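Local structure of DyP-type peroxidase (Pleurotus ostreatus, 6FSL) at residues Val75-Ser80 against Gly134-Ala139; Thr241-Phe246 against Val462-Gly467. The protein is a heme b peroxidase of the dye-decolorizing (DyP) family that probably oxidises dyes and related substrates with hydrogen peroxide. The protein carries 1 engineered substitution. All coordinates share one frame; numbering follows the deposited sequence.

Overall arrangement
Both contacts are antiparallel strand pairs of one sheet, joined through neighbouring strands 74-80 and 462-472; their centres lie about 17 Å apart, with nearest atoms about 7 Å apart. Interaction 1 pairs two strands of the DyP alpha+beta barrel domain. It is regular and wholly buried, away from the heme, with Val75, Val77, Ile136 and Val138 under helices 31-41 and 143-156. Interaction 2 brings together strands 216 residues apart in sequence. It is also largely buried, but its register is broken by a beta bulge and its chemistry is mixed: the partly exposed Tyr244, Phe246 and Arg465 gather on one face, while the other carries Arg243 on Pro464 and Leu245 next to the heme.

Interaction 1 of 2, residues Val75-Ser80 against Gly134-Ala139; sequences VNVSFS and GVIFVA
Phe137 holds CG between its backbone N and carbonyl carbon (chi1 55°), which swings the ring across to the facing strand and beneath the Asn76 side chain. Asn76 CB then sits over one ring face, offset toward the rim and 3.5 Å from Phe137 CZ, in a CH-pi contact. Beyond CB, the carboxamide turns away to other partners: Asn76 ND2 gives a hydrogen bond of 2.7 Å to Val75 O and another to Lys46 O, while OD1 accepts one from Asp11 N. Tyr23 of strand 20-28 stacks with the Phe137 ring.

The strands run antiparallel. Asn76 with Phe137 and Ser78 with Val135 are the hydrogen-bonded pairs, and the nearly straight bond from Asn76 N to Phe137 O measures 2.9 Å. Ser78 N to Val135 O is the most bent of the four bonds, at 136°. Ser78 CB meets Val135 CG1 at 3.7 Å, while Ser78 OG bonds to Ser472 OG on strand 462-472.

Val75, Val77, Ile136 and Val138 line the other face. With CG1 anti to its backbone N (chi1 -165°), Val75 brings that methyl 3.9 Å from Ile136 CG2 and also against Val138 CG2. Phe41 of helix 31-41 and residues of helix 143-156 cover this patch, as in the alpha+beta barrel, where helices pack on a sheet. Gly134 pairs with Phe79, and Gly134 CA comes 3.2 Å from Ser78 O.

One face thus joins the sheet to its helices by apolar packing, whereas the other buries an amide whose polar ends are satisfied, which probably limits its rotation while CB rests on the Phe137 ring.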
loop_
_atom_site.group_PDB
_atom_site.type_symbol
_atom_site.label_atom_id
_atom_site.label_comp_id
_atom_site.label_asym_id
_atom_site.label_seq_id
_atom_site.Cartn_x
_atom_site.Cartn_y
_atom_site.Cartn_z
ATOM N N VAL A 75 14.396 9.531 -8.427
ATOM C CA VAL A 75 14.566 8.131 -8.796
ATOM C C VAL A 75 14.825 7.279 -7.552
ATOM O O VAL A 75 15.566 7.680 -6.670
ATOM C CB VAL A 75 15.779 7.942 -9.735
ATOM C CG1 VAL A 75 15.719 6.577 -10.400
ATOM C CG2 VAL A 75 15.878 9.077 -10.751
ATOM N N ASN A 76 14.219 6.095 -7.500
ATOM C CA ASN A 76 14.550 5.081 -6.498
ATOM C C ASN A 76 14.734 3.738 -7.189
ATOM O O ASN A 76 14.429 3.562 -8.373
ATOM C CB ASN A 76 13.457 4.997 -5.424
ATOM C CG ASN A 76 13.760 5.818 -4.179
ATOM O OD1 ASN A 76 13.123 5.610 -3.133
ATOM N ND2 ASN A 76 14.707 6.755 -4.266
ATOM N N VAL A 77 15.260 2.784 -6.436
ATOM C CA VAL A 77 15.596 1.473 -6.978
ATOM C C VAL A 77 15.433 0.440 -5.889
ATOM O O VAL A 77 15.649 0.726 -4.701
ATOM C CB VAL A 77 17.026 1.450 -7.550
ATOM C CG1 VAL A 77 18.063 1.623 -6.451
ATOM C CG2 VAL A 77 17.278 0.164 -8.315
ATOM N N SER A 78 15.069 -0.762 -6.302
ATOM C CA SER A 78 14.647 -1.800 -5.386
ATOM C C SER A 78 14.882 -3.134 -6.093
ATOM O O SER A 78 14.665 -3.230 -7.311
ATOM C CB SER A 78 13.155 -1.574 -5.067
ATOM O OG SER A 78 12.756 -2.096 -3.818
ATOM N N PHE A 79 15.284 -4.165 -5.333
ATOM C CA PHE A 79 15.668 -5.480 -5.903
ATOM C C PHE A 79 14.893 -6.663 -5.348
ATOM O O PHE A 79 14.716 -6.770 -4.131
ATOM C CB PHE A 79 17.157 -5.710 -5.685
ATOM C CG PHE A 79 18.022 -4.735 -6.433
ATOM C CD1 PHE A 79 18.317 -3.498 -5.893
ATOM C CD2 PHE A 79 18.524 -5.059 -7.693
ATOM C CE1 PHE A 79 19.110 -2.598 -6.576
ATOM C CE2 PHE A 79 19.329 -4.174 -8.380
ATOM C CZ PHE A 79 19.613 -2.936 -7.814
ATOM N N SER A 80 14.422 -7.541 -6.239
ATOM C CA SER A 80 13.770 -8.785 -5.817
ATOM C C SER A 80 14.805 -9.811 -5.325
ATOM O O SER A 80 16.006 -9.694 -5.609
ATOM C CB SER A 80 12.990 -9.399 -6.983
ATOM O OG SER A 80 13.880 -9.985 -7.924
ATOM N N GLY A 134 14.441 -6.379 -10.593
ATOM C CA GLY A 134 14.335 -5.126 -9.857
ATOM C C GLY A 134 13.362 -4.168 -10.497
ATOM O O GLY A 134 12.693 -4.479 -11.485
ATOM N N VAL A 135 13.290 -2.989 -9.911
ATOM C CA VAL A 135 12.418 -1.948 -10.391
ATOM C C VAL A 135 13.161 -0.620 -10.195
ATOM O O VAL A 135 13.819 -0.396 -9.135
ATOM C CB VAL A 135 11.054 -2.055 -9.679
ATOM C CG1 VAL A 135 11.199 -1.951 -8.164
ATOM C CG2 VAL A 135 10.045 -1.068 -10.245
ATOM N N ILE A 136 13.160 0.197 -11.256
ATOM C CA ILE A 136 13.650 1.569 -11.191
ATOM C C ILE A 136 12.380 2.359 -11.318
ATOM O O ILE A 136 11.619 2.119 -12.244
ATOM C CB ILE A 136 14.617 1.911 -12.365
ATOM C CG1 ILE A 136 15.924 1.144 -12.195
ATOM C CG2 ILE A 136 14.906 3.430 -12.472
ATOM C CD1 ILE A 136 16.840 1.288 -13.381
ATOM N N PHE A 137 12.123 3.258 -10.375
ATOM C CA PHE A 137 10.963 4.128 -10.493
ATOM C C PHE A 137 11.268 5.608 -10.341
ATOM O O PHE A 137 12.136 6.022 -9.546
ATOM C CB PHE A 137 9.788 3.684 -9.614
ATOM C CG PHE A 137 10.090 3.523 -8.155
ATOM C CD1 PHE A 137 10.793 2.420 -7.690
ATOM C CD2 PHE A 137 9.555 4.412 -7.213
ATOM C CE1 PHE A 137 11.028 2.245 -6.314
ATOM C CE2 PHE A 137 9.793 4.251 -5.838
ATOM C CZ PHE A 137 10.528 3.165 -5.390
ATOM N N VAL A 138 10.544 6.384 -11.133
ATOM C CA VAL A 138 10.749 7.792 -11.239
ATOM C C VAL A 138 9.424 8.505 -11.150
ATOM O O VAL A 138 8.515 8.207 -11.920
ATOM C CB VAL A 138 11.404 8.195 -12.587
ATOM C CG1 VAL A 138 11.728 9.697 -12.592
ATOM C CG2 VAL A 138 12.639 7.348 -12.863
ATOM N N ALA A 139 9.374 9.501 -10.269
ATOM C CA ALA A 139 8.155 10.196 -9.854
ATOM C C ALA A 139 8.350 11.725 -9.905
ATOM O O ALA A 139 9.327 12.249 -9.373
ATOM C CB ALA A 139 7.804 9.768 -8.429
#

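Interaction 2 of 2, residues Thr241-Phe246 against Val462-Gly467; sequences TFRYLF and VVPRGG. With HEM (protoporphyrin IX containing Fe), chain C.
Tyr244 N donates a 2.8 Å hydrogen bond to Gly466 O, almost straight at the hydrogen (173°) but arriving from above the carbonyl plane. Tyr244 O in turn takes Arg465 N at 2.9 Å. Two consecutive residues therefore face Tyr244, the register shifts by one between Arg243 and Leu245, and a beta bulge results. Farther along, Phe246 and Val463 form a hydrogen-bonded pair. At the opposite end, Gly467 has no side chain, and Gly467 CA comes 3.1 Å from Phe242 O.

Phe246 and Arg465 meet on one face: the aliphatic base of Arg465 meets the CD1-CE1 part of the Phe246 ring obliquely, Arg465 CB 3.5 Å from Phe246 CE1, while Arg465 NH2 reaches Ala123 O. Phe246 CE1 also stands over the centre of the Tyr244 ring. On the other face, with Leu245 and Pro464, the Arg243 chain bends at chi2 and chi3 to lay a face of its guanidinium on Pro464 CB, 3.8 Å from Arg243 NH2. Asp111 forms a salt bridge with that group, and Gln102 bonds its NH1.

Leu245 CB packs on Val462 CG1, and both residues line the heme pocket, with Val462 CG2 3.5 Å from HEM CBB. Strand 238-247 lies between strands 462-472 and 379-386, Leu245 touching the heme-binding Phe382 of the latter, and helix 393-401 packs Phe393 against Thr241 and Arg243.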
loop_
_atom_site.group_PDB
_atom_site.type_symbol
_atom_site.label_atom_id
_atom_site.label_comp_id
_atom_site.label_asym_id
_atom_site.label_seq_id
_atom_site.Cartn_x
_atom_site.Cartn_y
_atom_site.Cartn_z
ATOM N N THR A 241 6.695 -3.756 -1.145
ATOM C CA THR A 241 5.715 -4.653 -1.727
ATOM C C THR A 241 5.029 -3.901 -2.896
ATOM O O THR A 241 4.499 -2.814 -2.693
ATOM C CB THR A 241 4.733 -5.168 -0.656
ATOM O OG1 THR A 241 5.437 -6.043 0.225
ATOM C CG2 THR A 241 3.576 -5.925 -1.291
ATOM N N PHE A 242 5.062 -4.453 -4.108
ATOM C CA PHE A 242 4.284 -3.904 -5.197
ATOM C C PHE A 242 3.098 -4.796 -5.531
ATOM O O PHE A 242 3.237 -6.008 -5.671
ATOM C CB PHE A 242 5.154 -3.662 -6.429
ATOM C CG PHE A 242 4.365 -3.243 -7.636
ATOM C CD1 PHE A 242 3.789 -1.989 -7.705
ATOM C CD2 PHE A 242 4.155 -4.125 -8.682
ATOM C CE1 PHE A 242 3.035 -1.605 -8.809
ATOM C CE2 PHE A 242 3.415 -3.755 -9.788
ATOM C CZ PHE A 242 2.850 -2.487 -9.855
ATOM N N ARG A 243 1.923 -4.174 -5.640
ATOM C CA ARG A 243 0.684 -4.870 -6.038
ATOM C C ARG A 243 -0.030 -4.110 -7.140
ATOM O O ARG A 243 -0.405 -2.969 -6.911
ATOM C CB ARG A 243 -0.283 -5.021 -4.844
ATOM C CG ARG A 243 0.172 -5.970 -3.748
ATOM C CD ARG A 243 0.099 -7.433 -4.120
ATOM N NE ARG A 243 -1.202 -8.032 -3.842
ATOM C CZ ARG A 243 -1.647 -9.190 -4.344
ATOM N NH1 ARG A 243 -0.912 -9.933 -5.168
ATOM N NH2 ARG A 243 -2.867 -9.614 -4.030
ATOM N N TYR A 244 -0.224 -4.733 -8.310
ATOM C CA TYR A 244 -0.902 -4.085 -9.453
ATOM C C TYR A 244 -2.385 -4.354 -9.341
ATOM O O TYR A 244 -2.846 -5.354 -9.833
ATOM C CB TYR A 244 -0.381 -4.663 -10.768
ATOM C CG TYR A 244 -0.678 -3.913 -12.065
ATOM C CD1 TYR A 244 -1.103 -2.569 -12.086
ATOM C CD2 TYR A 244 -0.413 -4.525 -13.290
ATOM C CE1 TYR A 244 -1.281 -1.873 -13.283
ATOM C CE2 TYR A 244 -0.617 -3.855 -14.495
ATOM C CZ TYR A 244 -1.045 -2.514 -14.502
ATOM O OH TYR A 244 -1.268 -1.846 -15.730
ATOM N N LEU A 245 -3.117 -3.465 -8.668
ATOM C CA LEU A 245 -4.500 -3.731 -8.259
ATOM C C LEU A 245 -5.475 -2.982 -9.139
ATOM O O LEU A 245 -5.553 -1.763 -9.091
ATOM C CB LEU A 245 -4.708 -3.340 -6.787
ATOM C CG LEU A 245 -3.792 -4.001 -5.756
ATOM C CD1 LEU A 245 -4.090 -3.484 -4.353
ATOM C CD2 LEU A 245 -3.918 -5.511 -5.809
ATOM N N PHE A 246 -6.225 -3.720 -9.935
ATOM C CA PHE A 246 -7.252 -3.147 -10.816
ATOM C C PHE A 246 -8.546 -3.006 -10.029
ATOM O O PHE A 246 -8.915 -3.918 -9.266
ATOM C CB PHE A 246 -7.491 -4.040 -12.057
ATOM C CG PHE A 246 -6.421 -3.917 -13.102
ATOM C CD1 PHE A 246 -5.141 -4.376 -12.866
ATOM C CD2 PHE A 246 -6.686 -3.308 -14.335
ATOM C CE1 PHE A 246 -4.143 -4.236 -13.847
ATOM C CE2 PHE A 246 -5.687 -3.174 -15.318
ATOM C CZ PHE A 246 -4.415 -3.635 -15.077
ATOM N N VAL A 462 -11.768 -5.389 -6.388
ATOM C CA VAL A 462 -10.324 -5.234 -6.600
ATOM C C VAL A 462 -9.735 -6.560 -7.081
ATOM O O VAL A 462 -9.990 -7.596 -6.495
ATOM C CB VAL A 462 -9.626 -4.805 -5.299
ATOM C CG1 VAL A 462 -8.092 -4.748 -5.466
ATOM C CG2 VAL A 462 -10.209 -3.475 -4.838
ATOM N N VAL A 463 -8.934 -6.487 -8.137
ATOM C CA VAL A 463 -8.451 -7.640 -8.853
ATOM C C VAL A 463 -6.962 -7.458 -9.090
ATOM O O VAL A 463 -6.568 -6.575 -9.871
ATOM C CB VAL A 463 -9.149 -7.750 -10.205
ATOM C CG1 VAL A 463 -8.625 -8.957 -10.993
ATOM C CG2 VAL A 463 -10.651 -7.816 -9.997
ATOM N N PRO A 464 -6.128 -8.273 -8.416
ATOM C CA PRO A 464 -4.691 -8.176 -8.637
ATOM C C PRO A 464 -4.330 -8.731 -9.996
ATOM O O PRO A 464 -4.927 -9.721 -10.428
ATOM C CB PRO A 464 -4.102 -9.071 -7.550
ATOM C CG PRO A 464 -5.167 -10.076 -7.269
ATOM C CD PRO A 464 -6.472 -9.383 -7.508
ATOM N N ARG A 465 -3.390 -8.078 -10.669
ATOM C CA ARG A 465 -2.931 -8.514 -11.966
ATOM C C ARG A 465 -1.420 -8.537 -12.097
ATOM O O ARG A 465 -0.872 -8.748 -13.203
ATOM C CB ARG A 465 -3.559 -7.638 -13.041
ATOM C CG ARG A 465 -5.073 -7.816 -13.186
ATOM C CD ARG A 465 -5.462 -9.161 -13.796
ATOM N NE ARG A 465 -5.193 -9.283 -15.242
ATOM C CZ ARG A 465 -5.093 -10.435 -15.927
ATOM N NH1 ARG A 465 -4.858 -10.406 -17.236
ATOM N NH2 ARG A 465 -5.195 -11.630 -15.330
ATOM N N GLY A 466 -0.743 -8.420 -10.965
ATOM C CA GLY A 466 0.702 -8.392 -10.943
ATOM C C GLY A 466 1.277 -7.943 -9.622
ATOM O O GLY A 466 0.590 -7.364 -8.783
ATOM N N GLY A 467 2.558 -8.198 -9.439
ATOM C CA GLY A 467 3.257 -7.715 -8.234
ATOM C C GLY A 467 4.498 -8.474 -7.920
ATOM O O GLY A 467 4.700 -9.539 -8.446
HETATM C CHA HEM C . -6.135 2.862 4.346
HETATM C CHB HEM C . -8.258 2.240 0.086
HETATM C CHC HEM C . -5.478 -1.679 -0.780
HETATM C CHD HEM C . -3.816 -1.310 3.746
HETATM C C1A HEM C . -6.933 3.054 3.234
HETATM C C2A HEM C . -7.880 4.116 3.082
HETATM C C3A HEM C . -8.472 3.914 1.883
HETATM C C4A HEM C . -7.913 2.740 1.308
HETATM C CMA HEM C . -9.556 4.784 1.237
HETATM C CAA HEM C . -8.235 5.221 4.039
HETATM C CBA HEM C . -7.495 6.542 3.825
HETATM C CGA HEM C . -6.100 6.422 4.346
HETATM O O1A HEM C . -5.890 6.264 5.545
HETATM O O2A HEM C . -5.131 6.454 3.564
HETATM C C1B HEM C . -7.650 1.130 -0.543
HETATM C C2B HEM C . -7.945 0.728 -1.885
HETATM C C3B HEM C . -7.181 -0.376 -2.154
HETATM C C4B HEM C . -6.379 -0.620 -0.918
HETATM C CMB HEM C . -8.934 1.379 -2.817
HETATM C CAB HEM C . -7.084 -1.207 -3.392
HETATM C CBB HEM C . -7.749 -1.029 -4.516
HETATM C C1C HEM C . -4.773 -1.961 0.398
HETATM C C2C HEM C . -3.899 -3.048 0.625
HETATM C C3C HEM C . -3.416 -2.934 1.938
HETATM C C4C HEM C . -4.035 -1.777 2.495
HETATM C CMC HEM C . -3.537 -4.110 -0.391
HETATM C CAC HEM C . -2.555 -3.855 2.712
HETATM C CBC HEM C . -2.414 -5.151 2.434
HETATM C C1D HEM C . -4.296 -0.114 4.223
HETATM C C2D HEM C . -3.842 0.404 5.543
HETATM C C3D HEM C . -4.502 1.557 5.678
HETATM C C4D HEM C . -5.323 1.749 4.481
HETATM C CMD HEM C . -2.841 -0.197 6.558
HETATM C CAD HEM C . -4.358 2.455 6.851
HETATM C CBD HEM C . -5.194 2.038 8.039
HETATM C CGD HEM C . -5.106 3.165 9.054
HETATM O O1D HEM C . -6.184 3.754 9.388
HETATM O O2D HEM C . -3.955 3.499 9.510
HETATM N NA HEM C . -7.034 2.181 2.165
HETATM N NB HEM C . -6.773 0.279 -0.011
HETATM N NC HEM C . -4.894 -1.250 1.570
HETATM N ND HEM C . -5.209 0.692 3.650
HETATM FE FE HEM C . -5.962 0.505 1.911
#